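YfkN protein (Bacillus subtilis subsp. subtilis, PDB 3GVE) belongs to the calcineurin-like phosphoesterase family and holds a manganese and a magnesium ion in one two-metal site. Local coordinates at residues 24-29 with 318-323; 39-44 with 322-327; 47-52 with 309-314; 76-81 with 336-341; 80-83 with 87-90. All blocks are in the same frame, centred on the assembly; numbering follows the deposited sequence.

Contacts 1, 2 and 4 illustrate how a protein's last helix, 322-340, can be tied back to the rest of the fold. Contact 3 joins helix 40-53 to strand 300-312; contact 5 closes the turn after helix 70-85. Contacts 1 and 2, centres about 5 Å apart, are joined by the salt bridge from Asp26 OD2 to Arg42 NE, 2.8 Å long. The centre of contact 3 is about 13 Å from that of contact 2, as is that of contact 5 from contact 4. None of these segments supplies a metal ligand, but residues 24-29 begin three positions after His21, which binds the manganese ion, and helix 70-85 follows Asp64, which binds both metals.

Contact 1: residues 24-29 with 318-323; sequences MMDYDY and TSRNET
Arg320 packs on Asp26 and Met25 with different parts of one side chain. Its NH2 gives a nearly straight hydrogen bond (171°) to Asp26 OD1 at 3.0 Å, and this forms a salt bridge. The nitrogen meets OD1 from the syn side and the oxygen lies close to the guanidinium plane, yet the carboxylate is turned 58° from that plane, so the two groups do not pair flat. A bend in the arginine at chi3 (-66°) turns the guanidinium so that its edge faces the aspartate, and Arg320 CD comes within 3.1 Å of Asp26 OD1. Met25, present as selenomethionine, adds an apolar touch: its CE lies 3.7 Å from Arg320 CD. The charges continue outward, because Asp26 OD2 has its strongest partner in Arg42 of helix 40-53, and Arg320 NH2 has its own in Glu34. Such alternation of acid and base probably helps keep Asp26 ionised although it is buried. Asp26 is the centre of an inverse gamma turn, and Arg320 immediately precedes Asn321, the N-cap of helix 322-340. This is an ion-pair network joining the approach to the last helix to a loop of the calcineurin-like phosphoesterase fold.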
# COMPACT_ATOMS: atom_id res chain seq x y z
N MSE A 24 2.54 6.95 12.24
CA MSE A 24 3.16 7.63 13.38
C MSE A 24 4.18 6.71 14.04
O MSE A 24 5.33 7.04 14.17
CB MSE A 24 2.09 8.05 14.39
CG MSE A 24 1.12 9.10 13.82
SE MSE A 24 1.95 10.82 13.43
CE MSE A 24 2.11 10.61 11.46
N MSE A 25 3.70 5.55 14.46
CA MSE A 25 4.55 4.52 15.03
C MSE A 25 5.22 3.68 13.94
O MSE A 25 4.75 3.63 12.82
CB MSE A 25 3.74 3.62 15.95
CG MSE A 25 3.19 4.33 17.17
SE MSE A 25 4.59 4.94 18.41
CE MSE A 25 4.78 3.26 19.39
N ASP A 26 6.30 3.00 14.31
CA ASP A 26 6.91 2.04 13.41
C ASP A 26 6.15 0.71 13.58
O ASP A 26 6.64 -0.24 14.19
CB ASP A 26 8.43 1.91 13.66
CG ASP A 26 8.81 1.62 15.11
OD1 ASP A 26 8.01 1.87 16.02
OD2 ASP A 26 9.94 1.17 15.32
N TYR A 27 4.94 0.69 13.05
CA TYR A 27 3.95 -0.35 13.35
C TYR A 27 3.04 -0.65 12.16
O TYR A 27 2.52 0.25 11.52
CB TYR A 27 3.10 0.09 14.55
CG TYR A 27 2.44 -1.08 15.27
CD1 TYR A 27 3.13 -1.78 16.25
CD2 TYR A 27 1.16 -1.49 14.94
CE1 TYR A 27 2.55 -2.85 16.90
CE2 TYR A 27 0.57 -2.56 15.60
CZ TYR A 27 1.28 -3.22 16.57
OH TYR A 27 0.73 -4.30 17.22
N ASP A 28 2.86 -1.93 11.89
CA ASP A 28 1.96 -2.43 10.87
C ASP A 28 0.66 -2.87 11.55
O ASP A 28 0.63 -3.89 12.22
CB ASP A 28 2.63 -3.62 10.14
CG ASP A 28 1.72 -4.31 9.14
OD1 ASP A 28 0.63 -3.84 8.88
OD2 ASP A 28 2.13 -5.35 8.62
N TYR A 29 -0.40 -2.09 11.39
CA TYR A 29 -1.67 -2.42 12.04
C TYR A 29 -2.36 -3.63 11.42
O TYR A 29 -3.21 -4.22 12.06
CB TYR A 29 -2.65 -1.23 12.02
CG TYR A 29 -2.21 -0.05 12.88
CD1 TYR A 29 -2.27 -0.10 14.26
CD2 TYR A 29 -1.72 1.11 12.29
CE1 TYR A 29 -1.86 0.95 15.03
CE2 TYR A 29 -1.31 2.17 13.05
CZ TYR A 29 -1.38 2.09 14.42
OH TYR A 29 -0.97 3.14 15.20
N THR A 318 17.90 3.44 14.92
CA THR A 318 17.65 2.11 15.49
C THR A 318 16.57 2.07 16.56
O THR A 318 16.28 1.01 17.09
CB THR A 318 18.93 1.48 16.04
OG1 THR A 318 19.38 2.28 17.13
CG2 THR A 318 20.01 1.46 14.98
N SER A 319 15.99 3.22 16.89
CA SER A 319 14.94 3.28 17.92
C SER A 319 13.88 4.35 17.65
O SER A 319 14.05 5.17 16.78
CB SER A 319 15.55 3.52 19.30
OG SER A 319 16.23 4.74 19.34
N ARG A 320 12.82 4.33 18.45
CA ARG A 320 11.74 5.30 18.34
C ARG A 320 12.05 6.56 19.11
O ARG A 320 12.55 6.54 20.21
CB ARG A 320 10.43 4.74 18.91
CG ARG A 320 9.63 3.85 18.00
CD ARG A 320 8.41 3.30 18.73
NE ARG A 320 8.79 2.39 19.80
CZ ARG A 320 9.02 1.10 19.65
NH1 ARG A 320 9.37 0.38 20.70
NH2 ARG A 320 8.94 0.51 18.49
N ASN A 321 11.68 7.67 18.51
CA ASN A 321 11.78 9.01 19.09
C ASN A 321 10.74 9.15 20.20
O ASN A 321 9.54 8.89 20.00
CB ASN A 321 11.43 10.05 18.01
CG ASN A 321 11.47 11.47 18.52
OD1 ASN A 321 10.46 12.01 18.97
ND2 ASN A 321 12.65 12.05 18.46
N GLU A 322 11.17 9.57 21.38
CA GLU A 322 10.26 9.67 22.52
C GLU A 322 9.15 10.72 22.36
O GLU A 322 8.09 10.54 22.90
CB GLU A 322 11.02 9.92 23.83
CG GLU A 322 11.98 8.81 24.20
CD GLU A 322 12.74 9.08 25.49
OE1 GLU A 322 12.54 10.14 26.11
OE2 GLU A 322 13.55 8.21 25.86
N THR A 323 9.41 11.81 21.64
CA THR A 323 8.42 12.85 21.55
C THR A 323 7.23 12.31 20.73
O THR A 323 6.07 12.57 21.04
CB THR A 323 8.98 14.13 20.91
OG1 THR A 323 10.00 14.66 21.76
CG2 THR A 323 7.91 15.25 20.66

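Contact 2: residues 39-44 with 322-327; sequences GLARTA and ETVTNT
Val324 of helix 322-340 fits against Ala41 and Ala44 of helix 40-53, the central feature of a close, roughly antiparallel helix pair. The two short segments approach to 8.5 Å between axes, with their N-to-C directions 151° apart. The alanines are consistent with so close an approach: the nearest backbones, at Ala41 and Val324, bring their CA atoms to 5.3 Å. The valine divides its work between two branches. CG1, anti to the backbone N (chi1 175°), rests over Ala41, 3.7 Å from its CA and 3.8 Å from its CB. CG2 turns to the next part of the helix surface, 3.8 Å from Ala44 CB and near the carbonyl oxygen of Leu40. All four of these residues are buried. Between these segments the fit is apolar; just beyond, a backbone hydrogen bond joins Asn321 to Ala41.

Away from this line the pairing opens out. Glu322 directs its CB away from helix 40-53, and Asn326 is exposed to solvent. Arg42 likewise turns from the interface. Thr323 and Thr327 belong to another side of their helix, where both meet Ala98 of helix 91-98, while Leu40 leans on Val95 and Met96 of that same helix. Three helices thus gather here, and Asn321 caps the start of one of them by accepting a bond from Val324 N. The threonine pair is held inside its own helix: Thr327 OG1 donates to Thr323 O at 2.6 Å, and that carbonyl oxygen also receives Thr327 N at 3.1 Å.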
# COMPACT_ATOMS: atom_id res chain seq x y z
N GLY A 39 7.91 4.77 9.61
CA GLY A 39 7.22 5.43 10.70
C GLY A 39 7.88 6.71 11.18
O GLY A 39 9.08 6.76 11.30
N LEU A 40 7.07 7.73 11.41
CA LEU A 40 7.56 9.03 11.86
C LEU A 40 8.34 8.94 13.17
O LEU A 40 9.24 9.71 13.38
CB LEU A 40 6.40 10.02 11.95
CG LEU A 40 6.76 11.49 12.23
CD1 LEU A 40 7.81 12.03 11.26
CD2 LEU A 40 5.48 12.33 12.19
N ALA A 41 8.01 7.98 14.02
CA ALA A 41 8.77 7.78 15.24
C ALA A 41 10.26 7.51 14.95
O ALA A 41 11.10 7.88 15.74
CB ALA A 41 8.17 6.65 16.07
N ARG A 42 10.56 6.89 13.82
CA ARG A 42 11.95 6.70 13.39
C ARG A 42 12.49 7.90 12.62
O ARG A 42 13.58 8.33 12.86
CB ARG A 42 12.10 5.39 12.59
CG ARG A 42 12.04 4.18 13.51
CD ARG A 42 12.04 2.85 12.78
NE ARG A 42 12.14 1.75 13.74
CZ ARG A 42 13.28 1.20 14.13
NH1 ARG A 42 14.45 1.58 13.63
NH2 ARG A 42 13.25 0.22 15.02
N THR A 43 11.69 8.45 11.71
CA THR A 43 12.16 9.61 10.94
C THR A 43 12.54 10.78 11.84
O THR A 43 13.47 11.51 11.54
CB THR A 43 11.08 10.09 9.93
OG1 THR A 43 10.27 8.99 9.53
CG2 THR A 43 11.72 10.76 8.70
N ALA A 44 11.81 10.93 12.94
CA ALA A 44 12.04 12.00 13.88
C ALA A 44 13.44 11.94 14.51
O ALA A 44 13.93 12.93 14.97
CB ALA A 44 10.95 12.02 14.95
N GLU A 322 11.17 9.57 21.38
CA GLU A 322 10.26 9.67 22.52
C GLU A 322 9.15 10.72 22.36
O GLU A 322 8.09 10.54 22.90
CB GLU A 322 11.02 9.92 23.83
CG GLU A 322 11.98 8.81 24.20
CD GLU A 322 12.74 9.08 25.49
OE1 GLU A 322 12.54 10.14 26.11
OE2 GLU A 322 13.55 8.21 25.86
N THR A 323 9.41 11.81 21.64
CA THR A 323 8.42 12.85 21.55
C THR A 323 7.23 12.31 20.73
O THR A 323 6.07 12.57 21.04
CB THR A 323 8.98 14.13 20.91
OG1 THR A 323 10.00 14.66 21.76
CG2 THR A 323 7.91 15.25 20.66
N VAL A 324 7.54 11.56 19.67
CA VAL A 324 6.50 10.95 18.86
C VAL A 324 5.72 9.93 19.67
O VAL A 324 4.52 9.98 19.73
CB VAL A 324 7.05 10.31 17.57
CG1 VAL A 324 5.93 9.59 16.83
CG2 VAL A 324 7.67 11.40 16.69
N THR A 325 6.44 9.00 20.30
CA THR A 325 5.79 7.94 21.05
C THR A 325 4.91 8.49 22.16
O THR A 325 3.78 8.08 22.29
CB THR A 325 6.81 6.93 21.63
OG1 THR A 325 7.58 6.39 20.56
CG2 THR A 325 6.11 5.80 22.34
N ASN A 326 5.44 9.42 22.94
CA ASN A 326 4.68 9.97 24.06
C ASN A 326 3.42 10.69 23.58
O ASN A 326 2.37 10.60 24.19
CB ASN A 326 5.55 10.93 24.89
CG ASN A 326 6.57 10.21 25.75
OD1 ASN A 326 6.53 9.01 25.90
ND2 ASN A 326 7.50 10.96 26.31
N THR A 327 3.54 11.41 22.48
CA THR A 327 2.44 12.20 21.98
C THR A 327 1.31 11.33 21.42
O THR A 327 0.16 11.56 21.68
CB THR A 327 2.94 13.21 20.93
OG1 THR A 327 3.95 14.01 21.52
CG2 THR A 327 1.81 14.12 20.48

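Contact 3: residues 47-52 with 309-314; sequences IQKHRE and SIESIA
Glu311 takes a hydrogen bond on each of its two carboxylate oxygens from adjacent residues of helix 40-53. The shorter comes from His50, whose NE2 lies 2.5 Å from Glu311 OE1, with the N-H pointing almost straight at the oxygen (166°); the bond is unusually short, and its exact length should be taken with caution. OE1 sits at the edge of the imidazole, near its plane, while the carboxylate plane is turned 86° from the ring plane. Lys49 NZ grips the other oxygen, OE2, at 2.8 Å from its syn side, as a salt bridge; the lysine chain bends at chi3 (81°) to bring the ammonium there. Its CE also lies 3.7 Å from Glu311 OE2. With both oxygens held, the carboxylate is restrained from rotating. Beyond the charges, the fully extended glutamate passes Leu46 and Asn316, and His50 leans on Val289. Glu311 belongs to strand 300-312, an outermost strand of its four-stranded sheet, and its backbone pairs with Leu287 in the antiparallel strand 286-297. Helix 40-53 packs on this same sheet, with Ile47 touching Leu287 as well as Leu59 of strand 57-61, so the contact clips the helix to the sheet's edge.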
# COMPACT_ATOMS: atom_id res chain seq x y z
N ILE A 47 15.43 13.81 12.11
CA ILE A 47 15.10 15.23 12.27
C ILE A 47 15.95 15.83 13.41
O ILE A 47 16.53 16.88 13.27
CB ILE A 47 13.57 15.44 12.53
CG1 ILE A 47 12.75 15.06 11.28
CG2 ILE A 47 13.29 16.88 13.00
CD1 ILE A 47 11.25 15.01 11.47
N GLN A 48 15.98 15.14 14.55
CA GLN A 48 16.73 15.59 15.72
C GLN A 48 18.21 15.71 15.37
O GLN A 48 18.84 16.71 15.69
CB GLN A 48 16.55 14.64 16.90
CG GLN A 48 17.23 15.16 18.17
CD GLN A 48 17.01 14.29 19.37
OE1 GLN A 48 15.94 13.74 19.58
NE2 GLN A 48 18.04 14.20 20.20
N LYS A 49 18.74 14.71 14.71
CA LYS A 49 20.14 14.74 14.33
C LYS A 49 20.48 15.95 13.45
O LYS A 49 21.45 16.65 13.69
CB LYS A 49 20.55 13.46 13.62
CG LYS A 49 21.97 13.54 13.08
CD LYS A 49 22.39 12.23 12.54
CE LYS A 49 21.88 12.02 11.14
NZ LYS A 49 22.70 11.01 10.46
N HIS A 50 19.67 16.20 12.43
CA HIS A 50 19.94 17.32 11.54
C HIS A 50 19.77 18.67 12.24
O HIS A 50 20.54 19.58 12.01
CB HIS A 50 19.11 17.18 10.27
CG HIS A 50 19.67 16.18 9.32
ND1 HIS A 50 20.61 16.52 8.37
CD2 HIS A 50 19.49 14.85 9.21
CE1 HIS A 50 20.96 15.43 7.71
NE2 HIS A 50 20.29 14.40 8.20
N ARG A 51 18.78 18.77 13.12
CA ARG A 51 18.60 19.99 13.90
C ARG A 51 19.85 20.29 14.74
O ARG A 51 20.21 21.43 14.92
CB ARG A 51 17.35 19.91 14.79
CG ARG A 51 16.05 20.26 14.05
CD ARG A 51 14.85 20.17 14.97
NE ARG A 51 13.74 20.97 14.43
CZ ARG A 51 12.46 20.69 14.61
NH1 ARG A 51 12.08 19.62 15.27
NH2 ARG A 51 11.55 21.51 14.12
N GLU A 52 20.50 19.25 15.25
CA GLU A 52 21.72 19.45 16.05
C GLU A 52 22.88 19.98 15.21
O GLU A 52 23.80 20.54 15.74
CB GLU A 52 22.14 18.14 16.72
CG GLU A 52 21.18 17.67 17.79
CD GLU A 52 21.37 16.21 18.19
OE1 GLU A 52 22.13 15.48 17.53
OE2 GLU A 52 20.73 15.83 19.15
N SER A 309 19.41 16.39 -0.81
CA SER A 309 19.79 15.02 -0.49
C SER A 309 18.72 14.34 0.30
O SER A 309 17.80 15.02 0.83
CB SER A 309 21.10 15.04 0.32
OG SER A 309 21.02 15.71 1.52
N ILE A 310 18.73 13.03 0.34
CA ILE A 310 17.79 12.32 1.18
C ILE A 310 18.59 11.35 2.02
O ILE A 310 19.64 10.90 1.62
CB ILE A 310 16.71 11.58 0.36
CG1 ILE A 310 17.36 10.69 -0.71
CG2 ILE A 310 15.74 12.59 -0.29
CD1 ILE A 310 16.37 9.83 -1.48
N GLU A 311 18.10 11.04 3.21
CA GLU A 311 18.79 10.14 4.13
C GLU A 311 17.80 9.10 4.59
O GLU A 311 16.72 9.42 5.00
CB GLU A 311 19.34 10.92 5.32
CG GLU A 311 20.04 10.04 6.35
CD GLU A 311 20.77 10.81 7.43
OE1 GLU A 311 20.39 11.94 7.77
OE2 GLU A 311 21.73 10.25 7.95
N SER A 312 18.20 7.84 4.52
CA SER A 312 17.36 6.73 4.96
C SER A 312 17.35 6.57 6.48
O SER A 312 18.33 6.82 7.14
CB SER A 312 17.87 5.41 4.36
OG SER A 312 19.19 5.15 4.77
N ILE A 313 16.23 6.11 7.02
CA ILE A 313 16.20 5.71 8.43
C ILE A 313 16.96 4.39 8.59
O ILE A 313 17.55 4.15 9.62
CB ILE A 313 14.77 5.59 9.02
CG1 ILE A 313 13.91 4.59 8.25
CG2 ILE A 313 14.12 6.96 9.07
CD1 ILE A 313 12.59 4.25 8.94
N ALA A 314 16.97 3.58 7.55
CA ALA A 314 17.76 2.36 7.54
C ALA A 314 19.23 2.66 7.70
O ALA A 314 19.82 3.42 6.96
CB ALA A 314 17.53 1.58 6.28

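Contact 4: residues 76-81 with 336-341; sequences VKYQKD and LEYVRK
Tyr338 CD1 meets the edge of the Tyr78 ring, near its plane, 3.7 Å from Tyr78 CE2, while the hydroxyl of Tyr338 goes to the neighbouring Lys77. Relative to the Tyr338 ring the approach of Tyr78 is oblique, with planes 78° apart and centroids 5.9 Å apart. The first torsion of Tyr338 sets this up: with CG anti to its backbone nitrogen (chi1 161°), the ring points at Lys77 and Tyr78 together. Tyr74, one turn back in the same helix, stacks with Tyr78 and also touches Tyr338, so the three tyrosines form a small aromatic cluster. At the hydroxyl end of Tyr338, the ammonium of Lys77 sits in the plane of the ring, and Lys77 NZ donates to Tyr338 OH at 2.9 Å. The lysine chain is extended beyond CG and runs across the tyrosine at about a right angle, with Lys77 CD 3.5 Å from the same OH. The stronger partner of that hydroxyl is Glu73 OE2, so it is gripped from two residues of helix 70-85.

In the calcineurin-like phosphoesterase fold seen here, this pairs the helix that follows metal ligand Asp64 with the C-terminal helix 322-340, at the protein surface. On another side of the terminal helix, Leu336 CB lies 3.9 Å above one face of the Arg340 guanidinium, toward the rim. The last residue, Lys341, forms a salt bridge with Glu220 of the second subunit.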
# COMPACT_ATOMS: atom_id res chain seq x y z
N VAL A 76 -10.86 9.81 12.15
CA VAL A 76 -12.08 10.25 11.50
C VAL A 76 -13.33 9.59 12.10
O VAL A 76 -14.35 10.23 12.22
CB VAL A 76 -11.97 10.14 9.95
CG1 VAL A 76 -12.07 8.71 9.48
CG2 VAL A 76 -13.00 11.01 9.28
N LYS A 77 -13.24 8.33 12.50
CA LYS A 77 -14.41 7.64 13.03
C LYS A 77 -14.72 8.07 14.46
O LYS A 77 -15.87 8.32 14.78
CB LYS A 77 -14.22 6.13 12.95
CG LYS A 77 -14.26 5.60 11.53
CD LYS A 77 -14.22 4.09 11.52
CE LYS A 77 -14.21 3.54 10.12
NZ LYS A 77 -14.36 2.05 10.14
N TYR A 78 -13.72 8.13 15.32
CA TYR A 78 -13.93 8.40 16.74
C TYR A 78 -13.88 9.86 17.16
O TYR A 78 -14.40 10.21 18.20
CB TYR A 78 -12.97 7.57 17.60
CG TYR A 78 -13.35 6.11 17.67
CD1 TYR A 78 -14.00 5.58 18.78
CD2 TYR A 78 -13.07 5.26 16.61
CE1 TYR A 78 -14.35 4.24 18.82
CE2 TYR A 78 -13.43 3.95 16.65
CZ TYR A 78 -14.06 3.45 17.76
OH TYR A 78 -14.40 2.13 17.78
N GLN A 79 -13.24 10.71 16.36
CA GLN A 79 -13.03 12.10 16.73
C GLN A 79 -13.49 13.13 15.70
O GLN A 79 -13.15 14.29 15.83
CB GLN A 79 -11.55 12.30 17.07
CG GLN A 79 -11.03 11.27 18.06
CD GLN A 79 -9.65 11.58 18.58
OE1 GLN A 79 -8.97 12.46 18.07
NE2 GLN A 79 -9.23 10.86 19.59
N LYS A 80 -14.27 12.73 14.71
CA LYS A 80 -14.69 13.64 13.66
C LYS A 80 -15.31 14.93 14.19
O LYS A 80 -14.93 16.01 13.79
CB LYS A 80 -15.66 12.95 12.69
CG LYS A 80 -16.10 13.86 11.53
CD LYS A 80 -16.84 13.11 10.44
CE LYS A 80 -17.58 14.09 9.58
NZ LYS A 80 -16.89 14.35 8.30
N ASP A 81 -16.29 14.80 15.07
CA ASP A 81 -17.03 15.98 15.50
C ASP A 81 -16.16 16.98 16.23
O ASP A 81 -16.20 18.16 15.93
CB ASP A 81 -18.24 15.57 16.35
CG ASP A 81 -19.28 14.85 15.54
OD1 ASP A 81 -19.40 15.14 14.34
OD2 ASP A 81 -19.98 14.00 16.11
N LEU A 336 -5.19 0.25 18.22
CA LEU A 336 -5.06 -1.19 18.38
C LEU A 336 -6.39 -1.81 18.80
O LEU A 336 -6.78 -2.82 18.28
CB LEU A 336 -3.99 -1.51 19.42
CG LEU A 336 -2.54 -1.17 19.10
CD1 LEU A 336 -1.66 -1.43 20.30
CD2 LEU A 336 -2.00 -1.92 17.88
N GLU A 337 -7.10 -1.18 19.73
CA GLU A 337 -8.38 -1.70 20.19
C GLU A 337 -9.37 -1.70 19.04
O GLU A 337 -10.11 -2.64 18.82
CB GLU A 337 -8.90 -0.84 21.35
CG GLU A 337 -10.20 -1.31 21.97
CD GLU A 337 -10.64 -0.48 23.18
OE1 GLU A 337 -11.21 -1.06 24.12
OE2 GLU A 337 -10.43 0.74 23.19
N TYR A 338 -9.36 -0.61 18.29
CA TYR A 338 -10.24 -0.44 17.14
C TYR A 338 -10.02 -1.53 16.08
O TYR A 338 -10.96 -2.08 15.54
CB TYR A 338 -10.01 0.96 16.55
CG TYR A 338 -10.49 1.15 15.14
CD1 TYR A 338 -11.83 1.12 14.82
CD2 TYR A 338 -9.60 1.37 14.12
CE1 TYR A 338 -12.26 1.29 13.52
CE2 TYR A 338 -10.00 1.54 12.85
CZ TYR A 338 -11.32 1.50 12.53
OH TYR A 338 -11.71 1.68 11.23
N VAL A 339 -8.76 -1.83 15.81
CA VAL A 339 -8.40 -2.80 14.79
C VAL A 339 -8.71 -4.24 15.20
O VAL A 339 -9.04 -5.08 14.38
CB VAL A 339 -6.91 -2.70 14.47
CG1 VAL A 339 -6.48 -3.85 13.64
CG2 VAL A 339 -6.64 -1.39 13.75
N ARG A 340 -8.58 -4.50 16.49
CA ARG A 340 -8.74 -5.85 17.02
C ARG A 340 -10.21 -6.20 17.21
O ARG A 340 -10.59 -7.37 17.21
CB ARG A 340 -7.94 -5.99 18.32
CG ARG A 340 -6.45 -6.23 18.07
CD ARG A 340 -5.61 -5.73 19.21
NE ARG A 340 -4.17 -5.81 18.98
CZ ARG A 340 -3.29 -5.45 19.89
NH1 ARG A 340 -1.99 -5.52 19.66
NH2 ARG A 340 -3.72 -5.03 21.08
N LYS A 341 -11.05 -5.19 17.34
CA LYS A 341 -12.45 -5.40 17.61
C LYS A 341 -12.60 -6.58 18.58
O LYS A 341 -13.56 -7.33 18.50
CB LYS A 341 -13.19 -5.68 16.33
CG LYS A 341 -12.81 -4.78 15.21
CD LYS A 341 -13.08 -5.42 13.87
CE LYS A 341 -14.48 -5.13 13.40
NZ LYS A 341 -14.51 -5.06 11.92

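Contact 5: residues 80-83 with 87-90; sequences KDDI and TKTH
The chain doubles back on itself after helix 70-85, and Lys88 N returns to bond Asp82 O at 2.9 Å, nearly straight at the hydrogen (171°) though the donor stands 62° out of the carbonyl plane. This is a short turn linking helix 70-85 to helix 91-98, and it ends at His90, the N-cap of the second helix. On its outer side Asp82 lies against Thr87 and Lys88: its CB is 3.7 Å from Lys88 CB, and its CG is 3.8 Å from Thr87 CG2. The lysine chain bends at chi3 and chi4, and NZ comes only to a long, doubtful salt-bridge distance from Asp82 OD2. Thr87 OG1 turns instead to Ser85 OG. On the inner side Ile83 reaches with CD1 toward His90, 3.8 Å from its CA and 4.0 Å from its CD2. The imidazole is occupied elsewhere, as ND1 caps Ile92 N, which probably helps hold the ring beside the isoleucine. Helix 115-123 touches both, meeting Ile83 through Phe117 and Thr121, and His90 through Thr121. Between the two sides, Ile83 CA points its hydrogen at Lys88 O in a C-H···O contact of 3.5 Å.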
# COMPACT_ATOMS: atom_id res chain seq x y z
N LYS A 80 -14.27 12.73 14.71
CA LYS A 80 -14.69 13.64 13.66
C LYS A 80 -15.31 14.93 14.19
O LYS A 80 -14.93 16.01 13.79
CB LYS A 80 -15.66 12.95 12.69
CG LYS A 80 -16.10 13.86 11.53
CD LYS A 80 -16.84 13.11 10.44
CE LYS A 80 -17.58 14.09 9.58
NZ LYS A 80 -16.89 14.35 8.30
N ASP A 81 -16.29 14.80 15.07
CA ASP A 81 -17.03 15.98 15.50
C ASP A 81 -16.16 16.98 16.23
O ASP A 81 -16.20 18.16 15.93
CB ASP A 81 -18.24 15.57 16.35
CG ASP A 81 -19.28 14.85 15.54
OD1 ASP A 81 -19.40 15.14 14.34
OD2 ASP A 81 -19.98 14.00 16.11
N ASP A 82 -15.34 16.51 17.16
CA ASP A 82 -14.46 17.39 17.92
C ASP A 82 -13.29 17.95 17.11
O ASP A 82 -12.82 19.05 17.37
CB ASP A 82 -13.95 16.72 19.18
CG ASP A 82 -15.05 16.46 20.18
OD1 ASP A 82 -16.05 17.19 20.16
OD2 ASP A 82 -14.92 15.49 20.94
N ILE A 83 -12.83 17.21 16.10
CA ILE A 83 -11.79 17.72 15.22
C ILE A 83 -12.39 18.83 14.35
O ILE A 83 -11.80 19.88 14.17
CB ILE A 83 -11.15 16.58 14.41
CG1 ILE A 83 -10.27 15.72 15.33
CG2 ILE A 83 -10.32 17.14 13.24
CD1 ILE A 83 -9.76 14.37 14.69
N THR A 87 -12.35 21.53 18.81
CA THR A 87 -12.32 21.09 20.18
C THR A 87 -11.19 20.11 20.53
O THR A 87 -10.58 20.19 21.57
CB THR A 87 -13.70 20.47 20.57
OG1 THR A 87 -14.72 21.51 20.65
CG2 THR A 87 -13.61 19.52 21.83
N LYS A 88 -10.92 19.17 19.62
CA LYS A 88 -9.82 18.25 19.80
C LYS A 88 -8.90 18.46 18.64
O LYS A 88 -9.34 18.68 17.54
CB LYS A 88 -10.31 16.81 19.75
CG LYS A 88 -10.62 16.21 21.10
CD LYS A 88 -11.06 14.76 20.95
CE LYS A 88 -12.35 14.49 21.70
NZ LYS A 88 -12.15 13.61 22.85
N THR A 89 -7.61 18.41 18.90
CA THR A 89 -6.61 18.43 17.83
C THR A 89 -6.51 17.04 17.19
O THR A 89 -6.48 16.04 17.87
CB THR A 89 -5.24 18.81 18.39
OG1 THR A 89 -5.34 20.07 19.05
CG2 THR A 89 -4.20 18.90 17.28
N HIS A 90 -6.44 16.98 15.87
CA HIS A 90 -6.22 15.69 15.22
C HIS A 90 -4.94 15.10 15.82
O HIS A 90 -3.93 15.76 15.86
CB HIS A 90 -6.06 15.90 13.71
CG HIS A 90 -6.11 14.64 12.91
ND1 HIS A 90 -5.25 13.59 13.13
CD2 HIS A 90 -6.93 14.25 11.91
CE1 HIS A 90 -5.52 12.61 12.29
NE2 HIS A 90 -6.54 12.99 11.53